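Long-range contacts in laccase (Uncultured bacterium, PDB 4F7K), which probably couples the one-electron oxidation of phenol-like substrates to the reduction of oxygen to water, as a laccase of the multicopper oxidase family: residues T98-S103 / G114-L119; P229-D234 / R373-V378; H354-H359 / N395-C400; L186-V191 / S223-A228; G56-W61 / G72-T77. All blocks are in the same frame, centred on the assembly; numbering follows the deposited sequence.

In the fold
All five contacts are largely buried, but their chemistry changes with their place. Interaction 1 is a backbone ladder inside one sheet of the first domain, and interaction 3 a shorter ladder of the third, finished by aromatic packing. Interaction 5 packs a loop, without a hydrogen bond, on the edge strand of interaction 1's sheet and touches interaction 3 through histidines. Interaction 4 joins two sheets of the second domain, mostly by leucines; L225 at its edge is partly exposed. Interaction 2 joins the second and third domains with a salt bridge and an amide-guanidinium stack. It shares the sheet of strand 183-190 with interaction 4 and that of strand 351-355 with interaction 3.

Interaction 1: T98-S103 / G114-L119; sequences TFWYHS and GLYGPL
Strands 98-103 and 116-119 pair antiparallel as the two inner strands of one sheet in the first cupredoxin-like domain. F99/L119 and Y101/G117 are the hydrogen-bonded pairs; W100/P118 and H102/Y116 are the non-hydrogen-bonded ones. Y101 N reaches G117 O at 2.9 Å, and L119 N bonds F99 O. P118 N has no hydrogen to offer and suits its non-hydrogen-bonded place opposite W100. One more bond, S103 N to L115 O at 3.1 Å, joins the first strand to the turn before the second, where L115 is the centre of an inverse gamma turn.

The side chains differ on the two faces. Y101 has CG between its backbone N and carbonyl carbon (chi1 64°), and this folds the ring across the facing strand: G117 CA lies 3.8 Å from the ring centroid in a CH-pi contact, and P118 O comes to the edge 3.3 Å from Y101 CE2. A side chain at G117 would run into Y101 OH, which is bonded to P35 O. On the face of W100 and Y116 the indole turns its edge to the tyrosine, CZ3 of W100 touching CB of Y116 at 3.6 Å. The indole's one polar atom, NE1, bonds A230 O, tying the strand to the second domain, and its ring stacks on H62. H102 NE2 is hydrogen-bonded to H62 ND1, and the ring is fixed from the other side by H102 ND1 to S103 O, 2.9 Å and nearly straight at 177°, with the acceptor in the imidazole plane.

Interaction 2: P229-D234 / R373-V378; sequences PAQRAD and RDTTLV
R232 bends at chi2 (95°) and again at chi3, swinging its guanidinium round to D374, whose CG sits between backbone N and carbonyl carbon (chi1 59°) and holds the carboxylate out to meet it. The result is an end-on bidentate salt bridge across the junction of the second and third cupredoxin-like domains. NH2 of R232 holds OD2 of D374 at 2.7 Å, and NH1 of R232 holds OD1 of D374 at 3.1 Å; the two groups are almost coplanar and both oxygens use their syn lone pairs. D374 OD1 also accepts from T375 OG1, which has a further partner in H62 NE2. R232 is fixed in turn by NH1 to A230 O and by NE to T98 O of the first domain, and three domains therefore converge on one buried guanidinium. A leucine in its place would probably strand the D374 carboxylate without its counter-charge and take a donor away from T98 O.

Beside this pair Q231 lies over R373, amide and guanidinium stacked with planes 6° apart and NE2 of Q231 about 3.3 Å above the arginine plane. Q231 NE2 spends a hydrogen on T375 O, 2.8 Å away and straight, while Q231 OE1 takes A228 N; both ends of the amide are thus engaged and its rotation is set. R373 finds its opposite charge in D212. P229 and L377 approach only loosely, but T375 turns its methyl to the 229-234 chain, T375 CG2 lying 3.2 Å from P229 O and 3.9 Å from A230 CB.

Interaction 3: H354-H359 / N395-C400; sequences HLHGHH and NWLLHC
H354 pairs with H399 across antiparallel strands of the third cupredoxin-like domain, its N and O both bonded at 2.8 Å to H399 O and N. Its ring points off the sheet to other partners: ND1 to D374 O and NE2 to H60. L355, on the opposite face, brings CD1 to CD1 of L398 at 3.8 Å. At H356 the backbone N reaches L397 O. L397 CB lies over the face of the H356 ring in a CH-pi contact, 3.7 Å from its centroid and only 5° off the normal, and L397 CD2 lies near H356 NE2; H356 ND1 is hydrogen-bonded to D71. G357 CA then lies over the six-membered ring of W396, 3.8 Å from its centroid, where a side chain would collide with the indole. H358 closes the turn with a T-shaped stack, its edge meeting the five-membered ring of W396 at 89°, while H358 ND1 bonds H356 O. With W396 cut back to an alanine, G357 and the H358 edge would probably lose the aromatic face they pack on. H354 and H356 belong to a histidine-rich signature that, in related laccases, supplies copper ligands: the paired backbone places H354, and L397 packing probably steadies the H356 ring.

Interaction 4: L186-V191 / S223-A228; sequences LRLINV and SGLILA
L188 lays its CD2 methyl against CD2 of L225, 3.6 Å apart, the two side chains meeting at a slant. Two residues on from L225, L227 sets its CD1 3.9 Å from CB of L188, and L227 CB lies 3.8 Å from CB of N190. These leucines point from both sides into the space between the segments, and I235 of the neighbouring strand 232-239 also packs on L188 and L225.

N190 gives the polar end of the contact. Its CG is anti to the backbone N (chi1 180°), which carries the amide across to the 223-228 chain, where ND2 donates to L227 O at 2.8 Å. The bond bends to 151° and the donor stands above the carbonyl plane, although L227 O lies close to the plane of the asparagine amide. ND2 also goes to R195 O and OD1 accepts from A192 N, so the buried amide is gripped at both ends and its flip state is set. Strand 183-190 belongs to the six-stranded sheet of this domain and strand 226-227 to its four-stranded antiparallel sheet: leucines between facing sheets are the inside of a cupredoxin-like beta sandwich.

Interaction 5: G56-W61 / G72-T77; sequences GSAVHW and GVPGMT
V59 O and G72 CA are pressed together 3.2 Å apart in a CA-H...O contact with an angle of 157° at the hydrogen, and no hydrogen bond links the two segments. G72 has a positive phi (85°), and a CB on it would run straight into V59 O, so glycine alone fits this close passage of the loop beside strand 59-62. The side-chain contact is small and apolar: A58 turns its methyl to the loop and meets CG of P74 at 3.6 Å and CD of P74 at 3.9 Å. V59 sends its own side chain the other way, with CG1 over the face of the W61 indole. Past P74 the loop curls back on itself, V73 O accepting from both M76 N and T77 N.

H60 follows directly on the glycine contact. Its ND1 is bonded to D71 O, just before G72, while NE2 meets H354 of the third domain and the ring stacks on H356; V73 leans on H356 as well. H60 and H62 form the His-X-His pattern that in multicopper oxidases carries copper ligands. What the 72-77 loop gives here is shape rather than bonding: glycine and proline fit it against the strand, and D71 O probably fixes how the H60 ring is turned.

Interaction 1: T98-S103 / G114-L119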
# COMPACT_ATOMS: atom_id res chain seq x y z
N THR A 98 4.41 2.17 -7.56
CA THR A 98 4.20 2.63 -6.19
C THR A 98 4.02 1.42 -5.27
O THR A 98 3.05 0.63 -5.38
CB THR A 98 2.95 3.49 -6.11
OG1 THR A 98 3.03 4.52 -7.08
CG2 THR A 98 2.80 4.11 -4.73
N PHE A 99 4.99 1.26 -4.40
CA PHE A 99 4.95 0.19 -3.41
C PHE A 99 5.02 0.85 -2.04
O PHE A 99 4.96 2.08 -1.96
CB PHE A 99 6.07 -0.83 -3.70
CG PHE A 99 5.90 -1.52 -5.03
CD1 PHE A 99 4.97 -2.54 -5.20
CD2 PHE A 99 6.66 -1.13 -6.14
CE1 PHE A 99 4.78 -3.16 -6.42
CE2 PHE A 99 6.49 -1.75 -7.37
CZ PHE A 99 5.54 -2.78 -7.52
N TRP A 100 5.14 0.05 -0.97
CA TRP A 100 5.42 0.61 0.34
C TRP A 100 6.08 -0.37 1.25
O TRP A 100 6.24 -1.53 0.91
CB TRP A 100 4.17 1.27 0.97
CG TRP A 100 2.97 0.39 1.38
CD1 TRP A 100 2.19 -0.42 0.59
CD2 TRP A 100 2.34 0.41 2.66
NE1 TRP A 100 1.14 -0.95 1.31
CE2 TRP A 100 1.22 -0.46 2.60
CE3 TRP A 100 2.63 1.06 3.86
CZ2 TRP A 100 0.40 -0.69 3.70
CZ3 TRP A 100 1.81 0.83 4.96
CH2 TRP A 100 0.71 -0.05 4.88
N TYR A 101 6.50 0.09 2.42
CA TYR A 101 7.18 -0.77 3.37
C TYR A 101 6.61 -0.55 4.78
O TYR A 101 6.17 0.55 5.13
CB TYR A 101 8.68 -0.49 3.29
CG TYR A 101 9.08 0.92 3.70
CD1 TYR A 101 9.35 1.23 5.06
CD2 TYR A 101 9.25 1.95 2.75
CE1 TYR A 101 9.74 2.52 5.46
CE2 TYR A 101 9.65 3.24 3.15
CZ TYR A 101 9.89 3.51 4.52
OH TYR A 101 10.30 4.75 4.95
N HIS A 102 6.56 -1.59 5.61
CA HIS A 102 6.02 -1.38 6.93
C HIS A 102 6.56 -2.44 7.88
O HIS A 102 6.99 -3.51 7.43
CB HIS A 102 4.47 -1.33 6.90
CG HIS A 102 3.86 -2.53 6.26
ND1 HIS A 102 3.80 -3.76 6.88
CD2 HIS A 102 3.32 -2.71 5.03
CE1 HIS A 102 3.23 -4.64 6.08
NE2 HIS A 102 2.93 -4.03 4.95
N SER A 103 6.57 -2.18 9.17
CA SER A 103 6.93 -3.23 10.10
C SER A 103 6.04 -4.46 9.83
O SER A 103 4.87 -4.34 9.47
CB SER A 103 6.86 -2.77 11.56
OG SER A 103 5.55 -2.97 12.11
N GLY A 114 2.99 4.05 13.23
CA GLY A 114 3.76 5.00 12.42
C GLY A 114 4.86 4.40 11.58
O GLY A 114 5.57 5.12 10.86
N LEU A 115 5.03 3.09 11.68
CA LEU A 115 6.22 2.41 11.13
C LEU A 115 5.92 1.99 9.70
O LEU A 115 5.70 0.83 9.42
CB LEU A 115 6.61 1.17 11.97
CG LEU A 115 7.28 1.42 13.34
CD1 LEU A 115 7.50 0.14 14.10
CD2 LEU A 115 8.61 2.14 13.16
N TYR A 116 5.86 2.96 8.81
CA TYR A 116 5.67 2.69 7.42
C TYR A 116 6.18 3.88 6.62
O TYR A 116 6.47 4.96 7.20
CB TYR A 116 4.19 2.50 7.10
CG TYR A 116 3.40 3.79 7.24
CD1 TYR A 116 3.15 4.60 6.14
CD2 TYR A 116 2.93 4.19 8.49
CE1 TYR A 116 2.40 5.77 6.28
CE2 TYR A 116 2.22 5.36 8.66
CZ TYR A 116 1.93 6.11 7.55
OH TYR A 116 1.19 7.24 7.75
N GLY A 117 6.28 3.65 5.30
CA GLY A 117 6.55 4.69 4.34
C GLY A 117 6.44 4.13 2.91
O GLY A 117 6.18 2.92 2.71
N PRO A 118 6.63 5.00 1.92
CA PRO A 118 6.49 4.66 0.54
C PRO A 118 7.81 4.21 -0.09
O PRO A 118 8.91 4.67 0.28
CB PRO A 118 6.02 5.97 -0.08
CG PRO A 118 6.68 7.02 0.76
CD PRO A 118 6.82 6.46 2.12
N LEU A 119 7.67 3.30 -1.04
CA LEU A 119 8.77 2.79 -1.82
C LEU A 119 8.40 2.95 -3.30
O LEU A 119 7.48 2.30 -3.78
CB LEU A 119 9.06 1.32 -1.47
CG LEU A 119 10.32 0.68 -2.10
CD1 LEU A 119 10.90 -0.38 -1.21
CD2 LEU A 119 10.07 0.12 -3.50

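Interaction 2: P229-D234 / R373-V378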
# COMPACT_ATOMS: atom_id res chain seq x y z
N PRO A 229 -7.36 -1.55 2.68
CA PRO A 229 -6.07 -1.41 3.38
C PRO A 229 -4.90 -1.91 2.52
O PRO A 229 -5.02 -2.97 1.96
CB PRO A 229 -6.23 -2.33 4.63
CG PRO A 229 -7.70 -2.33 4.88
CD PRO A 229 -8.41 -2.12 3.55
N ALA A 230 -3.82 -1.12 2.42
CA ALA A 230 -2.54 -1.51 1.76
C ALA A 230 -2.57 -1.43 0.23
O ALA A 230 -1.56 -1.61 -0.41
CB ALA A 230 -2.06 -2.90 2.22
N GLN A 231 -3.74 -1.17 -0.33
CA GLN A 231 -3.94 -1.01 -1.79
C GLN A 231 -3.47 0.36 -2.27
O GLN A 231 -3.49 1.36 -1.53
CB GLN A 231 -5.42 -1.21 -2.17
CG GLN A 231 -5.88 -2.69 -2.08
CD GLN A 231 -7.26 -2.93 -2.68
OE1 GLN A 231 -8.08 -2.02 -2.72
NE2 GLN A 231 -7.52 -4.16 -3.16
N ARG A 232 -3.01 0.39 -3.52
CA ARG A 232 -2.52 1.60 -4.16
C ARG A 232 -3.26 1.83 -5.47
O ARG A 232 -3.69 0.85 -6.14
CB ARG A 232 -1.03 1.45 -4.48
CG ARG A 232 -0.13 1.75 -3.33
CD ARG A 232 0.28 0.50 -2.57
NE ARG A 232 1.09 -0.37 -3.40
CZ ARG A 232 0.92 -1.68 -3.50
NH1 ARG A 232 0.00 -2.29 -2.78
NH2 ARG A 232 1.71 -2.39 -4.32
N ALA A 233 -3.40 3.10 -5.85
CA ALA A 233 -3.80 3.41 -7.20
C ALA A 233 -2.98 4.59 -7.67
O ALA A 233 -2.82 5.54 -6.93
CB ALA A 233 -5.28 3.70 -7.31
N ASP A 234 -2.43 4.50 -8.89
CA ASP A 234 -1.76 5.64 -9.52
C ASP A 234 -2.74 6.42 -10.41
O ASP A 234 -3.47 5.85 -11.19
CB ASP A 234 -0.56 5.18 -10.38
CG ASP A 234 0.75 5.09 -9.59
OD1 ASP A 234 0.72 5.01 -8.33
OD2 ASP A 234 1.82 5.12 -10.23
N ARG A 373 -3.53 -7.49 -8.57
CA ARG A 373 -3.38 -6.83 -7.29
C ARG A 373 -2.31 -7.56 -6.49
O ARG A 373 -1.93 -8.66 -6.86
CB ARG A 373 -4.70 -6.96 -6.50
CG ARG A 373 -5.86 -6.04 -6.93
CD ARG A 373 -5.74 -4.71 -6.14
NE ARG A 373 -6.86 -3.84 -6.39
CZ ARG A 373 -6.90 -2.53 -6.15
NH1 ARG A 373 -5.86 -1.87 -5.64
NH2 ARG A 373 -8.04 -1.90 -6.45
N ASP A 374 -1.85 -6.97 -5.39
CA ASP A 374 -1.09 -7.76 -4.43
C ASP A 374 -1.85 -7.84 -3.09
O ASP A 374 -1.46 -8.59 -2.19
CB ASP A 374 0.38 -7.28 -4.30
CG ASP A 374 0.51 -5.83 -3.86
OD1 ASP A 374 -0.22 -5.42 -2.91
OD2 ASP A 374 1.37 -5.09 -4.45
N THR A 375 -2.96 -7.10 -3.00
CA THR A 375 -3.77 -7.01 -1.79
C THR A 375 -5.20 -6.92 -2.23
O THR A 375 -5.54 -6.09 -3.08
CB THR A 375 -3.45 -5.70 -1.01
OG1 THR A 375 -2.05 -5.58 -0.79
CG2 THR A 375 -4.18 -5.62 0.32
N THR A 376 -6.06 -7.72 -1.63
CA THR A 376 -7.45 -7.69 -1.98
C THR A 376 -8.36 -7.60 -0.76
O THR A 376 -7.88 -7.56 0.37
CB THR A 376 -7.83 -8.87 -2.90
OG1 THR A 376 -9.16 -8.68 -3.36
CG2 THR A 376 -7.67 -10.22 -2.21
N LEU A 377 -9.66 -7.47 -0.99
CA LEU A 377 -10.61 -7.30 0.10
C LEU A 377 -11.78 -8.20 -0.12
O LEU A 377 -12.35 -8.19 -1.21
CB LEU A 377 -11.12 -5.85 0.23
CG LEU A 377 -12.09 -5.77 1.44
CD1 LEU A 377 -11.42 -5.18 2.67
CD2 LEU A 377 -13.42 -5.07 1.11
N VAL A 378 -12.11 -9.00 0.87
CA VAL A 378 -13.28 -9.87 0.78
C VAL A 378 -14.29 -9.47 1.83
O VAL A 378 -14.08 -9.69 3.03
CB VAL A 378 -12.93 -11.36 0.93
CG1 VAL A 378 -14.18 -12.23 0.75
CG2 VAL A 378 -11.85 -11.76 -0.08

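Interaction 3: H354-H359 / N395-C400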
# COMPACT_ATOMS: atom_id res chain seq x y z
N HIS A 354 -3.53 -10.28 1.92
CA HIS A 354 -2.28 -9.93 1.24
C HIS A 354 -1.36 -11.15 1.01
O HIS A 354 -1.02 -11.86 1.96
CB HIS A 354 -1.61 -8.79 2.00
CG HIS A 354 -0.22 -8.46 1.52
ND1 HIS A 354 0.08 -8.28 0.18
CD2 HIS A 354 0.93 -8.24 2.20
CE1 HIS A 354 1.36 -8.00 0.06
NE2 HIS A 354 1.90 -7.97 1.27
N LEU A 355 -0.99 -11.40 -0.24
CA LEU A 355 -0.14 -12.53 -0.60
C LEU A 355 1.27 -12.08 -0.87
O LEU A 355 1.50 -11.19 -1.70
CB LEU A 355 -0.68 -13.28 -1.84
CG LEU A 355 0.23 -14.43 -2.29
CD1 LEU A 355 0.25 -15.56 -1.21
CD2 LEU A 355 -0.16 -14.96 -3.66
N HIS A 356 2.22 -12.67 -0.15
CA HIS A 356 3.61 -12.20 -0.20
C HIS A 356 4.33 -12.74 -1.45
O HIS A 356 4.07 -13.87 -1.89
CB HIS A 356 4.37 -12.62 1.09
CG HIS A 356 4.04 -11.77 2.29
ND1 HIS A 356 4.99 -11.39 3.21
CD2 HIS A 356 2.87 -11.23 2.71
CE1 HIS A 356 4.42 -10.67 4.17
NE2 HIS A 356 3.14 -10.56 3.89
N GLY A 357 5.17 -11.90 -2.03
CA GLY A 357 6.10 -12.30 -3.07
C GLY A 357 5.51 -12.46 -4.47
O GLY A 357 6.23 -12.70 -5.37
N HIS A 358 4.20 -12.28 -4.61
CA HIS A 358 3.46 -12.48 -5.83
C HIS A 358 2.37 -11.44 -5.94
O HIS A 358 1.89 -10.92 -4.91
CB HIS A 358 2.78 -13.85 -5.77
CG HIS A 358 3.76 -14.97 -5.73
ND1 HIS A 358 4.45 -15.31 -4.58
CD2 HIS A 358 4.25 -15.77 -6.72
CE1 HIS A 358 5.29 -16.29 -4.87
NE2 HIS A 358 5.17 -16.60 -6.15
N HIS A 359 2.02 -11.10 -7.18
CA HIS A 359 0.75 -10.46 -7.50
C HIS A 359 -0.22 -11.52 -8.00
O HIS A 359 0.18 -12.60 -8.40
CB HIS A 359 0.94 -9.35 -8.54
CG HIS A 359 1.34 -8.03 -7.95
ND1 HIS A 359 2.57 -7.80 -7.37
CD2 HIS A 359 0.68 -6.85 -7.89
CE1 HIS A 359 2.64 -6.55 -6.95
NE2 HIS A 359 1.51 -5.95 -7.26
N ASN A 395 9.03 -19.42 0.84
CA ASN A 395 7.94 -19.55 1.82
C ASN A 395 7.29 -18.19 2.04
O ASN A 395 7.97 -17.23 2.47
CB ASN A 395 8.47 -20.14 3.12
CG ASN A 395 9.01 -21.56 2.93
OD1 ASN A 395 9.99 -21.96 3.57
ND2 ASN A 395 8.42 -22.30 2.02
N TRP A 396 6.01 -18.11 1.67
CA TRP A 396 5.30 -16.86 1.47
C TRP A 396 4.00 -16.75 2.26
O TRP A 396 3.00 -17.39 1.93
CB TRP A 396 4.98 -16.65 -0.00
CG TRP A 396 6.18 -16.72 -0.84
CD1 TRP A 396 6.60 -17.79 -1.57
CD2 TRP A 396 7.15 -15.69 -1.05
NE1 TRP A 396 7.75 -17.48 -2.24
CE2 TRP A 396 8.12 -16.20 -1.95
CE3 TRP A 396 7.29 -14.37 -0.59
CZ2 TRP A 396 9.22 -15.47 -2.38
CZ3 TRP A 396 8.40 -13.62 -1.02
CH2 TRP A 396 9.34 -14.17 -1.93
N LEU A 397 4.03 -15.90 3.27
CA LEU A 397 2.84 -15.54 4.03
C LEU A 397 1.66 -15.20 3.13
O LEU A 397 1.78 -14.46 2.18
CB LEU A 397 3.16 -14.35 4.94
CG LEU A 397 2.16 -13.93 6.02
CD1 LEU A 397 2.05 -14.98 7.12
CD2 LEU A 397 2.60 -12.60 6.63
N LEU A 398 0.51 -15.79 3.45
CA LEU A 398 -0.78 -15.31 2.97
C LEU A 398 -1.48 -14.73 4.21
O LEU A 398 -1.80 -15.43 5.17
CB LEU A 398 -1.58 -16.41 2.29
CG LEU A 398 -2.96 -16.16 1.67
CD1 LEU A 398 -2.97 -15.04 0.65
CD2 LEU A 398 -3.42 -17.43 0.97
N HIS A 399 -1.66 -13.42 4.20
CA HIS A 399 -2.07 -12.73 5.40
C HIS A 399 -3.50 -12.29 5.25
O HIS A 399 -3.80 -11.52 4.36
CB HIS A 399 -1.13 -11.54 5.66
CG HIS A 399 -1.44 -10.78 6.92
ND1 HIS A 399 -2.06 -11.37 8.01
CD2 HIS A 399 -1.20 -9.50 7.27
CE1 HIS A 399 -2.20 -10.47 8.97
NE2 HIS A 399 -1.69 -9.33 8.54
N CYS A 400 -4.38 -12.82 6.11
CA CYS A 400 -5.78 -12.40 6.11
C CYS A 400 -6.06 -11.64 7.39
O CYS A 400 -5.93 -12.20 8.49
CB CYS A 400 -6.70 -13.61 5.98
SG CYS A 400 -6.28 -14.61 4.50

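Interaction 4: L186-V191 / S223-A228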
# COMPACT_ATOMS: atom_id res chain seq x y z
N LEU A 186 -0.44 11.29 -9.17
CA LEU A 186 -0.89 11.13 -7.82
C LEU A 186 -0.87 9.63 -7.45
O LEU A 186 -1.66 8.85 -7.98
CB LEU A 186 -2.31 11.72 -7.65
CG LEU A 186 -2.47 13.22 -7.98
CD1 LEU A 186 -3.92 13.60 -8.02
CD2 LEU A 186 -1.75 14.10 -6.97
N ARG A 187 0.04 9.28 -6.54
CA ARG A 187 0.26 7.91 -6.04
C ARG A 187 -0.46 7.67 -4.72
O ARG A 187 0.05 8.04 -3.64
CB ARG A 187 1.76 7.65 -5.89
CG ARG A 187 2.55 7.78 -7.24
CD ARG A 187 4.00 7.54 -6.96
NE ARG A 187 4.89 7.90 -8.07
CZ ARG A 187 5.53 7.01 -8.84
NH1 ARG A 187 5.33 5.70 -8.67
NH2 ARG A 187 6.35 7.43 -9.80
N LEU A 188 -1.65 7.08 -4.81
CA LEU A 188 -2.53 6.97 -3.67
C LEU A 188 -2.22 5.67 -3.00
O LEU A 188 -2.15 4.63 -3.64
CB LEU A 188 -4.02 6.98 -4.07
CG LEU A 188 -4.74 8.31 -4.36
CD1 LEU A 188 -4.03 9.22 -5.34
CD2 LEU A 188 -6.16 7.99 -4.86
N ILE A 189 -2.07 5.75 -1.69
CA ILE A 189 -1.82 4.57 -0.92
C ILE A 189 -2.71 4.59 0.30
O ILE A 189 -2.66 5.56 1.07
CB ILE A 189 -0.36 4.49 -0.43
CG1 ILE A 189 0.62 4.70 -1.60
CG2 ILE A 189 -0.15 3.15 0.26
CD1 ILE A 189 2.12 4.80 -1.18
N ASN A 190 -3.50 3.53 0.48
CA ASN A 190 -4.28 3.37 1.71
C ASN A 190 -3.39 2.68 2.74
O ASN A 190 -3.12 1.47 2.60
CB ASN A 190 -5.59 2.57 1.50
CG ASN A 190 -6.40 2.40 2.82
OD1 ASN A 190 -5.91 2.75 3.90
ND2 ASN A 190 -7.64 1.87 2.73
N VAL A 191 -2.86 3.46 3.70
CA VAL A 191 -1.92 2.92 4.68
C VAL A 191 -2.62 2.59 6.00
O VAL A 191 -1.99 2.13 6.94
CB VAL A 191 -0.69 3.84 4.94
CG1 VAL A 191 0.06 4.10 3.62
CG2 VAL A 191 -1.12 5.20 5.62
N SER A 223 -13.58 7.98 -10.85
CA SER A 223 -14.87 7.98 -10.18
C SER A 223 -15.21 6.61 -9.58
O SER A 223 -14.95 5.57 -10.20
CB SER A 223 -15.96 8.41 -11.15
OG SER A 223 -17.20 8.48 -10.49
N GLY A 224 -15.79 6.62 -8.38
CA GLY A 224 -16.06 5.39 -7.64
C GLY A 224 -14.84 4.66 -7.09
O GLY A 224 -14.98 3.58 -6.55
N LEU A 225 -13.63 5.24 -7.20
CA LEU A 225 -12.41 4.59 -6.67
C LEU A 225 -12.52 4.19 -5.20
O LEU A 225 -12.89 5.02 -4.35
CB LEU A 225 -11.16 5.46 -6.84
CG LEU A 225 -9.80 4.87 -6.39
CD1 LEU A 225 -9.33 3.70 -7.25
CD2 LEU A 225 -8.75 6.00 -6.42
N ILE A 226 -12.21 2.93 -4.90
CA ILE A 226 -12.13 2.46 -3.53
C ILE A 226 -10.78 1.83 -3.26
O ILE A 226 -10.32 1.01 -4.06
CB ILE A 226 -13.21 1.41 -3.21
CG1 ILE A 226 -14.61 2.00 -3.36
CG2 ILE A 226 -13.01 0.88 -1.80
CD1 ILE A 226 -15.69 0.96 -3.72
N LEU A 227 -10.15 2.21 -2.15
CA LEU A 227 -8.92 1.57 -1.72
C LEU A 227 -9.11 0.84 -0.42
O LEU A 227 -9.46 1.46 0.61
CB LEU A 227 -7.77 2.59 -1.58
CG LEU A 227 -7.43 3.36 -2.86
CD1 LEU A 227 -6.55 4.53 -2.45
CD2 LEU A 227 -6.73 2.46 -3.91
N ALA A 228 -8.94 -0.48 -0.46
CA ALA A 228 -8.89 -1.25 0.78
C ALA A 228 -7.51 -1.09 1.43
O ALA A 228 -6.59 -0.56 0.80
CB ALA A 228 -9.23 -2.72 0.53

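Interaction 5: G56-W61 / G72-T77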
# COMPACT_ATOMS: atom_id res chain seq x y z
N GLY A 56 11.24 -6.65 19.36
CA GLY A 56 11.48 -7.39 18.13
C GLY A 56 10.80 -6.69 16.95
O GLY A 56 9.74 -6.09 17.12
N SER A 57 11.44 -6.72 15.78
CA SER A 57 10.86 -6.09 14.61
C SER A 57 11.47 -6.64 13.34
O SER A 57 12.40 -7.45 13.39
CB SER A 57 11.05 -4.58 14.65
OG SER A 57 10.17 -3.99 13.70
N ALA A 58 10.91 -6.22 12.21
CA ALA A 58 11.40 -6.54 10.88
C ALA A 58 10.57 -5.72 9.92
O ALA A 58 9.54 -5.16 10.33
CB ALA A 58 11.27 -8.06 10.59
N VAL A 59 11.03 -5.61 8.66
CA VAL A 59 10.37 -4.77 7.66
C VAL A 59 9.88 -5.59 6.44
O VAL A 59 10.64 -6.37 5.87
CB VAL A 59 11.27 -3.62 7.19
CG1 VAL A 59 10.51 -2.73 6.18
CG2 VAL A 59 11.74 -2.74 8.40
N HIS A 60 8.60 -5.43 6.10
CA HIS A 60 8.02 -6.05 4.90
C HIS A 60 7.97 -5.01 3.77
O HIS A 60 7.57 -3.88 3.98
CB HIS A 60 6.64 -6.65 5.18
CG HIS A 60 5.99 -7.24 3.98
ND1 HIS A 60 6.62 -8.17 3.17
CD2 HIS A 60 4.76 -7.05 3.44
CE1 HIS A 60 5.82 -8.51 2.17
NE2 HIS A 60 4.68 -7.86 2.32
N TRP A 61 8.41 -5.40 2.59
CA TRP A 61 8.38 -4.55 1.42
C TRP A 61 7.13 -5.00 0.66
O TRP A 61 7.14 -6.01 -0.03
CB TRP A 61 9.70 -4.67 0.61
CG TRP A 61 10.85 -4.73 1.55
CD1 TRP A 61 11.39 -5.85 2.11
CD2 TRP A 61 11.52 -3.60 2.15
NE1 TRP A 61 12.39 -5.50 2.99
CE2 TRP A 61 12.49 -4.13 3.04
CE3 TRP A 61 11.43 -2.21 1.99
CZ2 TRP A 61 13.33 -3.31 3.80
CZ3 TRP A 61 12.29 -1.39 2.72
CH2 TRP A 61 13.22 -1.95 3.63
N GLY A 72 10.85 -10.18 4.96
CA GLY A 72 10.65 -9.54 6.26
C GLY A 72 9.61 -10.20 7.15
O GLY A 72 8.89 -9.53 7.87
N VAL A 73 9.55 -11.53 7.11
CA VAL A 73 8.60 -12.29 7.92
C VAL A 73 9.36 -13.11 8.96
O VAL A 73 9.83 -14.19 8.65
CB VAL A 73 7.70 -13.23 7.03
CG1 VAL A 73 6.66 -13.97 7.89
CG2 VAL A 73 7.02 -12.44 5.95
N PRO A 74 9.49 -12.60 10.20
CA PRO A 74 10.17 -13.34 11.28
C PRO A 74 9.62 -14.76 11.49
O PRO A 74 8.41 -14.95 11.43
CB PRO A 74 9.90 -12.48 12.52
CG PRO A 74 9.86 -11.10 11.95
CD PRO A 74 9.06 -11.27 10.67
N GLY A 75 10.50 -15.73 11.72
CA GLY A 75 10.11 -17.13 11.91
C GLY A 75 9.81 -17.89 10.62
O GLY A 75 9.49 -19.08 10.65
N MET A 76 9.90 -17.19 9.49
CA MET A 76 9.66 -17.80 8.20
C MET A 76 10.76 -17.44 7.21
O MET A 76 11.26 -18.29 6.48
CB MET A 76 8.31 -17.34 7.65
CG MET A 76 8.10 -17.71 6.19
SD MET A 76 6.43 -18.28 5.88
CE MET A 76 6.50 -19.77 6.86
N THR A 77 11.12 -16.17 7.17
CA THR A 77 12.03 -15.70 6.14
C THR A 77 13.33 -15.20 6.77
O THR A 77 14.36 -15.14 6.11
CB THR A 77 11.31 -14.64 5.29
OG1 THR A 77 11.55 -14.90 3.91
CG2 THR A 77 11.71 -13.23 5.66